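Local coordinates for protein Rho guanine nucleotide exchange factor 12 (Homo sapiens, PDB 1TXD) that acts as a guanine nucleotide exchange factor for the GTPase RhoA, here represented by its DH and PH domains, at residues A[256-261]-A[279-284]. The protein carries 1 engineered substitution. Residues are numbered along the deposited sequence; the frame is centred on the assembly and turned at random.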
loop_
_atom_site.group_PDB
_atom_site.type_symbol
_atom_site.label_atom_id
_atom_site.label_comp_id
_atom_site.label_asym_id
_atom_site.label_seq_id
_atom_site.Cartn_x
_atom_site.Cartn_y
_atom_site.Cartn_z
ATOM N N LYS A 256 7.238 6.941 -13.661
ATOM C CA LYS A 256 7.066 7.019 -12.214
ATOM C C LYS A 256 7.348 8.430 -11.709
ATOM O O LYS A 256 8.201 9.120 -12.260
ATOM C CB LYS A 256 7.949 5.984 -11.508
ATOM C CG LYS A 256 7.393 4.552 -11.615
ATOM C CD LYS A 256 8.109 3.569 -10.684
ATOM C CE LYS A 256 7.145 2.535 -10.125
ATOM N NZ LYS A 256 7.845 1.416 -9.430
ATOM N N MET A 257 6.597 8.852 -10.686
ATOM C CA MET A 257 6.793 10.144 -10.011
ATOM C C MET A 257 7.837 10.013 -8.919
ATOM O O MET A 257 7.826 9.046 -8.157
ATOM C CB MET A 257 5.470 10.644 -9.409
ATOM C CG MET A 257 5.545 11.831 -8.407
ATOM S SD MET A 257 3.831 12.404 -7.947
ATOM C CE MET A 257 3.445 13.277 -9.331
ATOM N N ILE A 258 8.736 10.994 -8.858
ATOM C CA ILE A 258 9.835 11.025 -7.902
ATOM C C ILE A 258 9.621 12.081 -6.821
ATOM O O ILE A 258 9.983 11.867 -5.661
ATOM C CB ILE A 258 11.153 11.258 -8.664
ATOM C CG1 ILE A 258 11.607 9.938 -9.298
ATOM C CG2 ILE A 258 12.267 11.845 -7.748
ATOM C CD1 ILE A 258 10.952 9.625 -10.625
ATOM N N HIS A 259 9.028 13.211 -7.192
ATOM C CA HIS A 259 8.784 14.293 -6.246
ATOM C C HIS A 259 7.568 15.135 -6.645
ATOM O O HIS A 259 7.143 15.125 -7.796
ATOM C CB HIS A 259 10.042 15.180 -6.132
ATOM C CG HIS A 259 10.103 15.970 -4.866
ATOM N ND1 HIS A 259 9.509 17.206 -4.735
ATOM C CD2 HIS A 259 10.649 15.685 -3.662
ATOM C CE1 HIS A 259 9.696 17.654 -3.507
ATOM N NE2 HIS A 259 10.386 16.751 -2.834
ATOM N N GLU A 260 7.015 15.852 -5.676
ATOM C CA GLU A 260 5.952 16.815 -5.931
ATOM C C GLU A 260 5.872 17.880 -4.833
ATOM O O GLU A 260 6.236 17.634 -3.676
ATOM C CB GLU A 260 4.602 16.099 -6.029
ATOM C CG GLU A 260 4.117 15.547 -4.698
ATOM C CD GLU A 260 2.920 14.641 -4.834
ATOM O OE1 GLU A 260 1.882 15.099 -5.343
ATOM O OE2 GLU A 260 3.022 13.471 -4.430
ATOM N N GLY A 261 5.388 19.066 -5.195
ATOM C CA GLY A 261 5.136 20.112 -4.214
ATOM C C GLY A 261 4.604 21.421 -4.776
ATOM O O GLY A 261 4.487 21.587 -5.991
ATOM N N LEU A 279 7.879 16.469 -10.365
ATOM C CA LEU A 279 9.084 15.842 -10.904
ATOM C C LEU A 279 8.848 14.356 -11.188
ATOM O O LEU A 279 8.701 13.562 -10.257
ATOM C CB LEU A 279 10.243 15.982 -9.918
ATOM C CG LEU A 279 11.524 15.223 -10.256
ATOM C CD1 LEU A 279 11.969 15.481 -11.698
ATOM C CD2 LEU A 279 12.626 15.645 -9.281
ATOM N N LEU A 280 8.833 13.998 -12.469
ATOM C CA LEU A 280 8.716 12.612 -12.919
ATOM C C LEU A 280 10.064 12.091 -13.403
ATOM O O LEU A 280 11.059 12.812 -13.370
ATOM C CB LEU A 280 7.676 12.505 -14.040
ATOM C CG LEU A 280 6.366 13.252 -13.803
ATOM C CD1 LEU A 280 5.364 12.947 -14.931
ATOM C CD2 LEU A 280 5.761 12.891 -12.455
ATOM N N GLU A 281 10.091 10.839 -13.864
ATOM C CA GLU A 281 11.341 10.175 -14.260
ATOM C C GLU A 281 12.154 11.007 -15.250
ATOM O O GLU A 281 13.382 11.105 -15.139
ATOM C CB GLU A 281 11.055 8.802 -14.891
ATOM C CG GLU A 281 11.401 7.605 -14.010
ATOM C CD GLU A 281 10.767 6.305 -14.492
ATOM O OE1 GLU A 281 10.477 6.192 -15.706
ATOM O OE2 GLU A 281 10.555 5.392 -13.660
ATOM N N ASP A 282 11.451 11.592 -16.218
ATOM C CA ASP A 282 12.076 12.185 -17.394
ATOM C C ASP A 282 11.583 13.589 -17.737
ATOM O O ASP A 282 12.111 14.204 -18.652
ATOM C CB ASP A 282 11.892 11.248 -18.598
ATOM C CG ASP A 282 10.447 11.187 -19.101
ATOM O OD1 ASP A 282 9.516 11.600 -18.377
ATOM O OD2 ASP A 282 10.151 10.732 -20.223
ATOM N N ILE A 283 10.575 14.081 -17.023
ATOM C CA ILE A 283 10.059 15.432 -17.225
ATOM C C ILE A 283 9.702 16.099 -15.906
ATOM O O ILE A 283 9.329 15.439 -14.941
ATOM C CB ILE A 283 8.812 15.436 -18.156
ATOM C CG1 ILE A 283 7.723 14.471 -17.653
ATOM C CG2 ILE A 283 9.215 15.098 -19.585
ATOM C CD1 ILE A 283 6.379 14.621 -18.360
ATOM N N LEU A 284 9.843 17.415 -15.869
ATOM C CA LEU A 284 9.254 18.224 -14.829
ATOM C C LEU A 284 7.956 18.721 -15.440
ATOM O O LEU A 284 7.908 19.013 -16.633
ATOM C CB LEU A 284 10.186 19.377 -14.475
ATOM C CG LEU A 284 9.976 20.083 -13.144
ATOM C CD1 LEU A 284 10.567 19.273 -12.018
ATOM C CD2 LEU A 284 10.625 21.468 -13.187
#
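Leu279 faces both Ile258 and His259, and the antiparallel register of 256-261 with 279-284 shifts by one residue there. The carbonyl oxygen of Leu279 accepts two hydrogen bonds, both in the carbonyl plane. One comes from Ile258 N, 2.9 Å from Leu279 O and nearly straight at 161°. The other comes from His259 N and uses a lone pair. In return, Leu279 N donates to His259 O at 3.0 Å, but from above the carbonyl plane and more bent.

The side chain of Leu279 lies on the same face as that of His259, with the two CB atoms 3.9 Å apart. Its CD2 also meets Ile258 CG2. Leu363 of helix 354-374 touches both Leu279 and His259 on this face. The CB of Ile258 is directed toward 279-284. Its CG1 is anti to the carbonyl carbon (chi1 -79°), and CD1 reaches along to Glu281, 3.6 Å from Glu281 N.

Glu281 N gives a weak hydrogen bond to Lys256 O. The Glu281 side chain is extended beyond CG and brings its carboxylate alongside the start of Lys256, where OE2 lies 3.4 Å from Lys256 CB. The lysine amine leads away, with NZ 6.4 Å from Glu281 OE2, too far for a salt bridge. On the other face, Leu280 CD2 packs 3.8 Å from Met257 CB.

Ile258 and His259, both bonded to Leu279 O, form a classic beta bulge in the hairpin of strands 257-266 and 275-280 of the PH domain.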